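Local coordinates for protein tryptophane-5-halogenase (PDB 5UAO) that catalyses the FAD-dependent chlorination of a tryptophan at its 5-position, a post-translational step in the biosynthesis of the lanthipeptide NAI-107, at residues V60-I65 and D198-E203; W109-E114 and G471-A476; V154-G159 and R501-S506; P246-A251 and R332-W337. All blocks are in the same frame, centred on the assembly; numbering follows the deposited sequence.

Contact 1 of 4, residues V60-I65 and D198-E203; sequences VESADI and DATVAE. With FAD (flavin-adenine dinucleotide), chain E.
I65 and T200 meet at the rim of the FAD adenine, where I65 CD1 lies 4.3 Å from T200 CG2. The branched chain of I65 spreads over one face of the bicycle, its CD1 3.6 Å from FAD N7A. The edge carrying N1A and N6A belongs to V201: its backbone N donates to FAD N1A at 2.8 Å, almost straight (168°), and FAD N6A donates to V201 O at 2.9 Å. These two bonds read adenine much as a base pair would, and fix its rotation. V201 needs no polar side chain here, and its CB and CG2 approach N1A obliquely, from the side opposite I65.

S62 OG and T200 OG1 stand tip to tip at a very short 2.5 Å, and either may be the donor. With chi1 at 179°, S62 OG also accepts from D64 N, which makes an ST turn. The hydroxyl bonds within the S62-I65 type I turn, whose last residue presents I65 O to the ribose, where FAD O2B donates to it at 2.6 Å. E61 OE1 lies 3.8 Å from FAD O3B, while OE2 is hydrogen-bonded to H196 and Y42.

Behind the nucleotide, A199 N donates to E61 O at 3.0 Å from above the carbonyl plane, and V60 CG1 rests on A199 CB.

Strand 56-61 runs parallel to strands 195-208 and 31-35; adenine sits past its C-terminal end and beside strand 195-208, consistent with a Rossmann-type FAD site. Backbone bonds from T200 to T218 carry the pairing toward strand 211-217.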
# COMPACT_ATOMS: atom_id res chain seq x y z
N VAL A 60 -17.97 -28.66 -11.62
CA VAL A 60 -19.39 -28.88 -11.89
C VAL A 60 -19.93 -27.80 -12.84
O VAL A 60 -19.78 -26.61 -12.59
CB VAL A 60 -20.23 -28.85 -10.60
CG1 VAL A 60 -21.74 -29.08 -10.86
CG2 VAL A 60 -19.69 -29.81 -9.53
N GLU A 61 -20.51 -28.19 -13.95
CA GLU A 61 -21.08 -27.22 -14.87
C GLU A 61 -22.27 -27.77 -15.66
O GLU A 61 -22.40 -28.99 -15.93
CB GLU A 61 -20.05 -26.68 -15.85
CG GLU A 61 -19.44 -27.71 -16.75
CD GLU A 61 -18.52 -27.18 -17.83
OE1 GLU A 61 -18.77 -26.10 -18.40
OE2 GLU A 61 -17.54 -27.86 -18.12
N SER A 62 -23.13 -26.83 -16.01
CA SER A 62 -24.39 -27.13 -16.64
C SER A 62 -24.19 -26.96 -18.13
O SER A 62 -23.88 -25.87 -18.60
CB SER A 62 -25.46 -26.12 -16.15
OG SER A 62 -26.72 -26.34 -16.76
N ALA A 63 -24.44 -28.01 -18.88
CA ALA A 63 -24.43 -27.89 -20.32
C ALA A 63 -25.55 -26.96 -20.78
O ALA A 63 -25.55 -26.50 -21.93
CB ALA A 63 -24.61 -29.26 -20.93
N ASP A 64 -26.51 -26.67 -19.91
CA ASP A 64 -27.68 -25.85 -20.29
C ASP A 64 -27.63 -24.37 -19.93
O ASP A 64 -28.58 -23.64 -20.24
CB ASP A 64 -28.96 -26.40 -19.63
CG ASP A 64 -29.40 -27.74 -20.22
OD1 ASP A 64 -28.98 -28.05 -21.36
OD2 ASP A 64 -30.14 -28.47 -19.52
N ILE A 65 -26.59 -23.94 -19.22
CA ILE A 65 -26.42 -22.51 -18.96
C ILE A 65 -25.06 -22.15 -19.55
O ILE A 65 -24.02 -22.53 -19.01
CB ILE A 65 -26.43 -22.18 -17.45
CG1 ILE A 65 -27.80 -22.51 -16.84
CG2 ILE A 65 -26.13 -20.69 -17.24
CD1 ILE A 65 -27.74 -22.74 -15.36
N ASP A 198 -21.22 -33.11 -14.86
CA ASP A 198 -22.20 -32.41 -15.66
C ASP A 198 -23.48 -32.35 -14.86
O ASP A 198 -24.16 -33.36 -14.67
CB ASP A 198 -22.38 -33.07 -17.02
CG ASP A 198 -23.54 -32.47 -17.85
OD1 ASP A 198 -24.01 -31.34 -17.62
OD2 ASP A 198 -24.01 -33.19 -18.78
N ALA A 199 -23.85 -31.15 -14.41
CA ALA A 199 -25.05 -31.02 -13.56
C ALA A 199 -25.54 -29.59 -13.56
O ALA A 199 -24.77 -28.66 -13.75
CB ALA A 199 -24.71 -31.47 -12.15
N THR A 200 -26.83 -29.43 -13.37
CA THR A 200 -27.42 -28.14 -13.16
C THR A 200 -27.82 -28.06 -11.74
O THR A 200 -28.68 -28.86 -11.25
CB THR A 200 -28.60 -27.90 -14.12
OG1 THR A 200 -28.06 -27.95 -15.44
CG2 THR A 200 -29.18 -26.49 -13.91
N VAL A 201 -27.19 -27.14 -10.99
CA VAL A 201 -27.50 -27.03 -9.54
C VAL A 201 -28.86 -26.36 -9.39
O VAL A 201 -29.08 -25.34 -10.02
CB VAL A 201 -26.39 -26.25 -8.77
CG1 VAL A 201 -26.83 -25.84 -7.37
CG2 VAL A 201 -25.11 -27.09 -8.74
N ALA A 202 -29.76 -26.96 -8.58
CA ALA A 202 -31.13 -26.43 -8.31
C ALA A 202 -31.20 -25.74 -6.98
O ALA A 202 -31.93 -24.76 -6.81
CB ALA A 202 -32.18 -27.56 -8.29
N GLU A 203 -30.51 -26.31 -6.00
CA GLU A 203 -30.54 -25.76 -4.67
C GLU A 203 -29.20 -25.93 -4.00
O GLU A 203 -28.53 -26.97 -4.06
CB GLU A 203 -31.60 -26.43 -3.83
CG GLU A 203 -31.75 -25.76 -2.47
CD GLU A 203 -32.62 -26.56 -1.50
OE1 GLU A 203 -33.27 -27.55 -1.93
OE2 GLU A 203 -32.63 -26.19 -0.29
PA FAD E . -19.44 -17.42 -16.92
O1A FAD E . -18.52 -17.41 -18.14
O2A FAD E . -20.80 -16.71 -16.90
O5B FAD E . -19.60 -18.93 -16.39
C5B FAD E . -20.58 -19.37 -15.47
C4B FAD E . -20.51 -20.89 -15.42
O4B FAD E . -21.36 -21.18 -14.31
C3B FAD E . -21.06 -21.68 -16.63
O3B FAD E . -20.20 -22.88 -16.98
C2B FAD E . -22.44 -22.13 -16.16
O2B FAD E . -22.96 -23.37 -16.80
C1B FAD E . -22.19 -22.29 -14.66
N9A FAD E . -23.46 -22.29 -13.90
C8A FAD E . -24.28 -21.22 -13.67
N7A FAD E . -25.33 -21.62 -12.90
C5A FAD E . -25.18 -22.94 -12.67
C6A FAD E . -25.97 -23.96 -12.00
N6A FAD E . -27.14 -23.61 -11.38
N1A FAD E . -25.48 -25.19 -11.96
C2A FAD E . -24.32 -25.54 -12.54
N3A FAD E . -23.56 -24.66 -13.19
C4A FAD E . -23.95 -23.38 -13.29
N1 FAD E . -12.42 -9.94 -19.00
C2 FAD E . -11.14 -9.74 -19.46
O2 FAD E . -10.14 -10.13 -18.77
N3 FAD E . -10.90 -9.14 -20.65
C4 FAD E . -11.88 -8.69 -21.46
O4 FAD E . -11.55 -8.13 -22.55
C4X FAD E . -13.30 -8.89 -21.01
N5 FAD E . -14.38 -8.44 -21.71
C5X FAD E . -15.65 -8.62 -21.28
C6 FAD E . -16.70 -8.13 -22.04
C7 FAD E . -18.01 -8.27 -21.63
C7M FAD E . -19.18 -7.78 -22.43
C8 FAD E . -18.31 -9.00 -20.39
C8M FAD E . -19.75 -9.15 -19.96
C9 FAD E . -17.26 -9.48 -19.62
C9A FAD E . -15.92 -9.32 -19.98
N10 FAD E . -14.83 -9.80 -19.18
C10 FAD E . -13.52 -9.57 -19.69
C1' FAD E . -14.94 -10.59 -17.92
C2' FAD E . -14.62 -12.09 -18.41
O2' FAD E . -15.54 -12.23 -19.49
C3' FAD E . -14.98 -13.50 -17.82
O3' FAD E . -14.94 -14.71 -18.66
C4' FAD E . -16.47 -13.59 -17.72
O4' FAD E . -17.10 -12.32 -18.04
C5' FAD E . -16.74 -14.25 -16.36
O5' FAD E . -16.38 -15.60 -16.40
P FAD E . -17.19 -16.52 -15.31
O1P FAD E . -17.23 -15.84 -14.01
O2P FAD E . -16.44 -17.84 -15.42
O3P FAD E . -18.72 -16.64 -15.67

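Contact 2 of 4, residues W109-E114 and G471-A476; sequences WGSRPE and GQEVPA
R112 reaches across to G471 O and E473, and its side chain can be followed outward from CB. CG passes 3.8 Å from E473 OE1, and CD then comes beside G471 O. With CG to NE extended, NE donates to that same carbonyl oxygen at 2.9 Å; the acceptor lies in the guanidinium plane, although the bond is bent (138°). One face of the guanidinium is covered by E473 CG, 3.8 Å from R112 CZ. At the tip, NH1 bonds to G137 O and NH2 to L470 O. Arginine suits the place because its N-H groups reach several carbonyls at once: G471 O and L470 O at this helix end, and G137 O beyond it.

E473, at positive phi, closes the helix as the C-prime residue of a Schellman motif, and its OE1 receives S111 OG at 2.6 Å. A water ties the backbones together, donating to W109 O and to G471 O, and accepting from R112 N. G110 has positive phi and lies close to Q472, where the absence of a side chain lets the backbones approach. The W109 indole edge faces Q472, and its NE1 bonds to H404 O.

The contact thus joins the loop between strands 104-108 and 116-119 to the C-terminus of helix 461-471.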
# COMPACT_ATOMS: atom_id res chain seq x y z
N TRP A 109 -10.66 8.60 -28.33
CA TRP A 109 -11.23 9.02 -27.08
C TRP A 109 -10.73 10.42 -26.75
O TRP A 109 -9.56 10.73 -26.98
CB TRP A 109 -10.70 8.06 -26.00
CG TRP A 109 -11.54 7.89 -24.75
CD1 TRP A 109 -11.53 8.67 -23.60
CD2 TRP A 109 -12.44 6.79 -24.46
NE1 TRP A 109 -12.41 8.15 -22.66
CE2 TRP A 109 -12.98 7.01 -23.16
CE3 TRP A 109 -12.89 5.70 -25.18
CZ2 TRP A 109 -13.89 6.14 -22.60
CZ3 TRP A 109 -13.77 4.83 -24.61
CH2 TRP A 109 -14.30 5.05 -23.35
N GLY A 110 -11.58 11.22 -26.11
CA GLY A 110 -11.24 12.58 -25.83
C GLY A 110 -11.26 13.47 -27.06
O GLY A 110 -11.71 13.06 -28.16
N SER A 111 -10.82 14.70 -26.87
CA SER A 111 -10.98 15.70 -27.91
C SER A 111 -9.86 15.77 -28.90
O SER A 111 -10.03 16.43 -29.93
CB SER A 111 -11.31 17.06 -27.31
OG SER A 111 -10.24 17.53 -26.51
N ARG A 112 -8.76 15.03 -28.70
CA ARG A 112 -7.73 14.97 -29.75
C ARG A 112 -8.20 14.16 -30.94
O ARG A 112 -8.60 12.97 -30.78
CB ARG A 112 -6.44 14.32 -29.21
CG ARG A 112 -5.84 15.01 -27.99
CD ARG A 112 -4.95 14.02 -27.26
NE ARG A 112 -4.37 14.46 -26.00
CZ ARG A 112 -3.38 15.31 -25.95
NH1 ARG A 112 -2.90 15.85 -27.06
NH2 ARG A 112 -2.89 15.64 -24.79
N PRO A 113 -8.15 14.75 -32.15
CA PRO A 113 -8.63 13.98 -33.32
C PRO A 113 -7.96 12.63 -33.48
O PRO A 113 -8.61 11.67 -33.92
CB PRO A 113 -8.28 14.88 -34.52
CG PRO A 113 -8.03 16.24 -33.98
CD PRO A 113 -7.85 16.17 -32.49
N GLU A 114 -6.67 12.54 -33.14
CA GLU A 114 -5.90 11.28 -33.28
C GLU A 114 -6.06 10.35 -32.07
O GLU A 114 -5.56 9.25 -32.07
CB GLU A 114 -4.41 11.60 -33.47
CG GLU A 114 -3.66 12.24 -32.29
CD GLU A 114 -3.79 13.78 -32.11
OE1 GLU A 114 -4.82 14.43 -32.49
OE2 GLU A 114 -2.81 14.38 -31.56
N GLY A 471 -4.21 12.30 -21.73
CA GLY A 471 -4.79 11.93 -23.05
C GLY A 471 -6.07 12.62 -23.36
O GLY A 471 -6.36 12.99 -24.52
N GLN A 472 -6.87 12.79 -22.33
CA GLN A 472 -8.17 13.46 -22.42
C GLN A 472 -8.12 14.98 -22.19
O GLN A 472 -9.19 15.63 -22.13
CB GLN A 472 -9.14 12.79 -21.42
CG GLN A 472 -9.64 11.43 -21.82
CD GLN A 472 -10.50 10.82 -20.70
OE1 GLN A 472 -10.03 10.53 -19.58
NE2 GLN A 472 -11.72 10.66 -20.98
N GLU A 473 -6.90 15.55 -22.12
CA GLU A 473 -6.66 17.04 -22.03
C GLU A 473 -7.39 17.64 -20.87
O GLU A 473 -8.00 18.68 -20.99
CB GLU A 473 -7.06 17.76 -23.31
CG GLU A 473 -6.34 17.26 -24.54
CD GLU A 473 -6.64 18.08 -25.78
OE1 GLU A 473 -7.71 17.87 -26.40
OE2 GLU A 473 -5.82 18.96 -26.11
N VAL A 474 -7.35 16.97 -19.75
CA VAL A 474 -7.90 17.48 -18.48
C VAL A 474 -6.96 18.61 -17.98
O VAL A 474 -5.75 18.39 -17.87
CB VAL A 474 -7.96 16.33 -17.46
CG1 VAL A 474 -8.15 16.84 -16.06
CG2 VAL A 474 -9.09 15.36 -17.85
N PRO A 475 -7.50 19.81 -17.72
CA PRO A 475 -6.63 20.96 -17.42
C PRO A 475 -5.75 20.72 -16.21
O PRO A 475 -6.24 20.19 -15.19
CB PRO A 475 -7.61 22.10 -17.13
CG PRO A 475 -8.92 21.66 -17.66
CD PRO A 475 -8.92 20.15 -17.61
N ALA A 476 -4.48 21.09 -16.30
CA ALA A 476 -3.58 21.00 -15.17
C ALA A 476 -2.38 21.84 -15.45
O ALA A 476 -2.16 22.18 -16.59
CB ALA A 476 -3.16 19.57 -14.92
O HOH W 1 -7.97 12.93 -26.64
O HOH W 2 -11.51 15.18 -23.76
O HOH W 3 -7.60 18.71 -29.14

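Contact 3 of 4, residues V154-G159 and R501-S506; sequences VPVYRG and RGLRQS
V154 and V156 take hold of L503 through the backbone: V154 N donates to L503 O at 2.9 Å, and L503 N donates to V156 O, also at 2.9 Å. The segments run 114° apart, so their meeting is brief. P155 centres an inverse gamma turn, in which V156 N bonds back to V154 O. G502, without a side chain, lets V154 O come within 3.2 Å of its CA.

L503 has the largest share of the contact. Its CG sits near V156 O, CD1 meets V156 CG1 at 4.0 Å, and CD2 lies 3.8 Å from R158 NH2, so that one methyl packs on valine and the other meets the R158 guanidinium. The R158 chain bends at chi3 (-50°), and its NH1 forms a salt bridge with E507. V154 CG1 packs on Q505 CB at 3.8 Å. The ring of Y157 comes back along R501 and G502, with CE2 3.5 Å from G502 N, while its OH bonds to L498 O in helix 485-501.

What results is a linker between two helices, 485-501 and 505-514, with R504 at the N-cap of the second, held to the start of strand 156-159 of a beta-hairpin and the residues just before it.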
# COMPACT_ATOMS: atom_id res chain seq x y z
N VAL A 154 5.89 -4.38 -33.82
CA VAL A 154 6.18 -5.06 -32.56
C VAL A 154 7.70 -5.16 -32.39
O VAL A 154 8.41 -5.16 -33.38
CB VAL A 154 5.52 -6.45 -32.47
CG1 VAL A 154 4.00 -6.40 -32.55
CG2 VAL A 154 6.02 -7.41 -33.57
N PRO A 155 8.20 -5.23 -31.15
CA PRO A 155 9.65 -5.08 -30.92
C PRO A 155 10.42 -6.44 -31.12
O PRO A 155 11.00 -7.03 -30.19
CB PRO A 155 9.69 -4.51 -29.51
CG PRO A 155 8.50 -5.17 -28.80
CD PRO A 155 7.45 -5.24 -29.86
N VAL A 156 10.31 -6.94 -32.35
CA VAL A 156 10.92 -8.20 -32.77
C VAL A 156 11.59 -7.83 -34.09
O VAL A 156 11.04 -7.01 -34.86
CB VAL A 156 9.91 -9.33 -32.97
CG1 VAL A 156 10.62 -10.66 -33.34
CG2 VAL A 156 9.07 -9.55 -31.72
N TYR A 157 12.77 -8.40 -34.34
CA TYR A 157 13.65 -7.93 -35.43
C TYR A 157 14.35 -9.10 -36.07
O TYR A 157 14.81 -10.02 -35.38
CB TYR A 157 14.70 -7.01 -34.87
CG TYR A 157 14.09 -5.82 -34.13
CD1 TYR A 157 13.75 -5.91 -32.77
CD2 TYR A 157 13.83 -4.61 -34.80
CE1 TYR A 157 13.17 -4.82 -32.11
CE2 TYR A 157 13.25 -3.52 -34.14
CZ TYR A 157 12.90 -3.64 -32.82
OH TYR A 157 12.35 -2.57 -32.17
N ARG A 158 14.39 -9.13 -37.39
CA ARG A 158 15.23 -10.10 -38.04
C ARG A 158 16.67 -9.71 -37.69
O ARG A 158 17.07 -8.58 -37.92
CB ARG A 158 15.00 -10.16 -39.53
CG ARG A 158 14.22 -11.40 -39.95
CD ARG A 158 13.72 -11.28 -41.38
NE ARG A 158 13.02 -10.01 -41.63
CZ ARG A 158 11.98 -9.87 -42.46
NH1 ARG A 158 11.49 -10.91 -43.13
NH2 ARG A 158 11.40 -8.68 -42.60
N GLY A 159 17.37 -10.61 -37.02
CA GLY A 159 18.78 -10.44 -36.71
C GLY A 159 19.55 -11.29 -37.69
O GLY A 159 18.96 -12.09 -38.43
N ARG A 501 11.58 0.04 -37.08
CA ARG A 501 12.22 -1.16 -37.64
C ARG A 501 11.62 -2.48 -37.14
O ARG A 501 12.01 -3.55 -37.60
CB ARG A 501 13.72 -1.15 -37.31
CG ARG A 501 14.37 0.12 -37.83
CD ARG A 501 15.85 -0.00 -37.99
NE ARG A 501 16.55 -0.31 -36.74
CZ ARG A 501 16.92 0.60 -35.84
NH1 ARG A 501 16.62 1.88 -36.02
NH2 ARG A 501 17.58 0.24 -34.73
N GLY A 502 10.64 -2.42 -36.22
CA GLY A 502 10.03 -3.65 -35.71
C GLY A 502 9.28 -4.37 -36.80
O GLY A 502 8.80 -3.77 -37.74
N LEU A 503 9.16 -5.67 -36.67
CA LEU A 503 8.36 -6.46 -37.61
C LEU A 503 6.86 -6.09 -37.46
O LEU A 503 6.43 -5.52 -36.46
CB LEU A 503 8.60 -7.96 -37.36
CG LEU A 503 10.06 -8.48 -37.56
CD1 LEU A 503 10.13 -9.95 -37.28
CD2 LEU A 503 10.54 -8.21 -38.97
N ARG A 504 6.10 -6.39 -38.48
CA ARG A 504 4.65 -6.50 -38.34
C ARG A 504 4.36 -7.64 -37.48
O ARG A 504 5.12 -8.64 -37.52
CB ARG A 504 4.01 -6.74 -39.67
CG ARG A 504 4.19 -5.53 -40.57
CD ARG A 504 3.48 -4.29 -40.06
NE ARG A 504 3.66 -3.22 -41.05
CZ ARG A 504 3.45 -1.91 -40.82
NH1 ARG A 504 3.03 -1.46 -39.65
NH2 ARG A 504 3.65 -1.04 -41.79
N GLN A 505 3.23 -7.58 -36.77
CA GLN A 505 2.96 -8.64 -35.76
C GLN A 505 2.90 -10.04 -36.38
O GLN A 505 3.36 -11.04 -35.78
CB GLN A 505 1.69 -8.31 -34.94
CG GLN A 505 1.23 -9.46 -34.12
CD GLN A 505 0.09 -9.19 -33.12
OE1 GLN A 505 -0.76 -8.26 -33.23
NE2 GLN A 505 0.04 -10.06 -32.20
N SER A 506 2.30 -10.15 -37.54
CA SER A 506 1.92 -11.42 -38.03
C SER A 506 3.24 -12.27 -38.30
O SER A 506 3.32 -13.48 -37.92
CB SER A 506 1.07 -11.26 -39.30
OG SER A 506 0.72 -12.56 -39.79

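Contact 4 of 4, residues P246-A251 and R332-W337; sequences PFESYA and RHREAW
This is an antiparallel strand pairing, in which edge strand 247-249 lies against strand 331-333 of a small three-stranded sheet. F247 and H333 form a non-hydrogen-bonded pair, and E248 and R332 a hydrogen-bonded one. E248 N donates to R332 O at 2.7 Å, R332 N returns a bond to E248 O at 2.9 Å, and R334 N extends the pairing to P246 O.

F247 and H333 share one side of the sheet. They make a T-shaped stack: the edge of F247 comes over the H333 face, with planes at 69° and centroids 5.2 Å apart. F247 offers its slightly positive C-H edge to the pi face of H333, and the imidazole keeps both nitrogens for polar partners, ND1 for Y348 O and NE2 for E240, which probably hold its ring orientation.

E248 and R332 share the other side, lying side by side. Their salt bridge is long, E248 OE1 to R332 NH2 4.0 Å, with the oxygen over the guanidinium face so that only charges attract. D395 is the firmer partner, bound by both R332 NE and Y250 OH, and Y250 OH also rests 3.4 Å from R332 CG. Beyond the strand, R334 lays its guanidinium on P246: P246 CD stands 3.3 Å from R334 CZ, over the centre of the group. A rigid proline ring suits such a flat cation.

Alternating hydrogen-bonded and non-hydrogen-bonded pairs mark an antiparallel sheet, here completed by strand 349-350 and flanked by helix 383-406.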
# COMPACT_ATOMS: atom_id res chain seq x y z
N PRO A 246 -24.94 -9.28 0.04
CA PRO A 246 -25.55 -8.36 -0.89
C PRO A 246 -24.59 -7.72 -1.98
O PRO A 246 -23.40 -7.82 -1.86
CB PRO A 246 -26.09 -7.26 0.04
CG PRO A 246 -25.05 -7.18 1.11
CD PRO A 246 -24.77 -8.67 1.37
N PHE A 247 -25.20 -7.15 -3.01
CA PHE A 247 -24.55 -6.48 -4.12
C PHE A 247 -24.38 -4.96 -3.90
O PHE A 247 -25.31 -4.26 -3.47
CB PHE A 247 -25.33 -6.78 -5.40
CG PHE A 247 -24.62 -6.30 -6.68
CD1 PHE A 247 -23.48 -6.94 -7.11
CD2 PHE A 247 -25.06 -5.20 -7.38
CE1 PHE A 247 -22.78 -6.51 -8.24
CE2 PHE A 247 -24.40 -4.75 -8.53
CZ PHE A 247 -23.25 -5.42 -8.96
N GLU A 248 -23.21 -4.46 -4.20
CA GLU A 248 -22.92 -3.02 -4.21
C GLU A 248 -22.60 -2.55 -5.61
O GLU A 248 -21.52 -2.84 -6.20
CB GLU A 248 -21.77 -2.69 -3.31
CG GLU A 248 -21.85 -3.56 -2.08
CD GLU A 248 -21.29 -2.91 -0.88
OE1 GLU A 248 -20.50 -1.95 -1.07
OE2 GLU A 248 -21.62 -3.41 0.21
N SER A 249 -23.59 -1.85 -6.13
CA SER A 249 -23.59 -1.30 -7.44
C SER A 249 -22.55 -0.20 -7.62
O SER A 249 -22.36 0.59 -6.74
CB SER A 249 -24.94 -0.69 -7.67
OG SER A 249 -25.03 -0.21 -8.97
N TYR A 250 -21.89 -0.18 -8.78
CA TYR A 250 -21.05 0.89 -9.20
C TYR A 250 -21.72 1.84 -10.23
O TYR A 250 -21.04 2.64 -10.96
CB TYR A 250 -19.81 0.25 -9.87
CG TYR A 250 -18.83 -0.48 -8.99
CD1 TYR A 250 -18.80 -0.32 -7.59
CD2 TYR A 250 -17.87 -1.32 -9.57
CE1 TYR A 250 -17.83 -0.95 -6.81
CE2 TYR A 250 -16.93 -1.93 -8.82
CZ TYR A 250 -16.90 -1.77 -7.43
OH TYR A 250 -15.89 -2.41 -6.73
N ALA A 251 -23.05 1.82 -10.24
CA ALA A 251 -23.82 2.47 -11.26
C ALA A 251 -23.76 3.98 -11.23
O ALA A 251 -23.99 4.60 -12.23
CB ALA A 251 -25.27 2.04 -11.17
N ARG A 332 -19.74 -4.92 -7.15
CA ARG A 332 -19.16 -6.04 -6.46
C ARG A 332 -20.09 -6.43 -5.32
O ARG A 332 -20.88 -5.63 -4.89
CB ARG A 332 -17.77 -5.73 -5.93
CG ARG A 332 -17.71 -4.64 -4.87
CD ARG A 332 -16.37 -4.69 -4.15
NE ARG A 332 -16.23 -3.56 -3.23
CZ ARG A 332 -16.69 -3.57 -1.98
NH1 ARG A 332 -17.21 -4.68 -1.43
NH2 ARG A 332 -16.55 -2.51 -1.24
N HIS A 333 -19.97 -7.65 -4.83
CA HIS A 333 -20.59 -8.06 -3.59
C HIS A 333 -19.78 -7.58 -2.39
O HIS A 333 -18.62 -7.19 -2.52
CB HIS A 333 -20.80 -9.52 -3.57
CG HIS A 333 -21.82 -9.97 -4.56
ND1 HIS A 333 -21.55 -10.13 -5.90
CD2 HIS A 333 -23.13 -10.23 -4.41
CE1 HIS A 333 -22.64 -10.52 -6.52
NE2 HIS A 333 -23.62 -10.57 -5.64
N ARG A 334 -20.44 -7.53 -1.23
CA ARG A 334 -19.82 -7.02 -0.01
C ARG A 334 -18.65 -7.88 0.34
O ARG A 334 -17.62 -7.37 0.76
CB ARG A 334 -20.84 -7.02 1.14
CG ARG A 334 -20.54 -6.12 2.33
CD ARG A 334 -21.69 -6.19 3.34
NE ARG A 334 -22.07 -7.60 3.65
CZ ARG A 334 -23.22 -7.98 4.24
NH1 ARG A 334 -24.12 -7.08 4.64
NH2 ARG A 334 -23.47 -9.27 4.49
N GLU A 335 -18.77 -9.19 0.11
CA GLU A 335 -17.72 -10.10 0.48
C GLU A 335 -17.58 -11.11 -0.64
O GLU A 335 -18.56 -11.43 -1.34
CB GLU A 335 -18.13 -10.84 1.77
CG GLU A 335 -18.64 -9.95 2.92
CD GLU A 335 -18.85 -10.75 4.19
OE1 GLU A 335 -19.86 -11.46 4.25
OE2 GLU A 335 -17.96 -10.72 5.10
N ALA A 336 -16.39 -11.64 -0.78
CA ALA A 336 -16.13 -12.74 -1.70
C ALA A 336 -16.08 -14.11 -1.05
O ALA A 336 -16.28 -15.15 -1.73
CB ALA A 336 -14.80 -12.49 -2.44
N TRP A 337 -15.71 -14.15 0.23
CA TRP A 337 -15.51 -15.39 0.94
C TRP A 337 -16.35 -15.35 2.21
O TRP A 337 -16.22 -14.42 3.03
CB TRP A 337 -14.06 -15.55 1.30
CG TRP A 337 -13.61 -16.83 1.89
CD1 TRP A 337 -14.37 -17.78 2.57
CD2 TRP A 337 -12.27 -17.30 1.93
NE1 TRP A 337 -13.60 -18.80 2.93
CE2 TRP A 337 -12.29 -18.55 2.59
CE3 TRP A 337 -11.04 -16.80 1.43
CZ2 TRP A 337 -11.14 -19.33 2.79
CZ3 TRP A 337 -9.84 -17.57 1.61
CH2 TRP A 337 -9.92 -18.84 2.28

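The four contacts are separate, with nearest atoms at least about 14 Å apart. Contact 2 is the most buried and pairs no strands, relying on charged and polar groups at a helix end and on bridging waters. The others are partly buried. Contacts 1 and 4 both pair strands, but one is parallel, in the large mixed sheet, and offers V201 and I65 backbone atoms to FAD, whereas the other is antiparallel, in a small sheet, and spends its side chains on aromatic and charged packing. Contact 3 joins a hairpin to an interhelical linker, mostly through backbone bonds and leucine. Contacts 1 and 2 lie on opposite sides of the chain's centre, as do contacts 3 and 4.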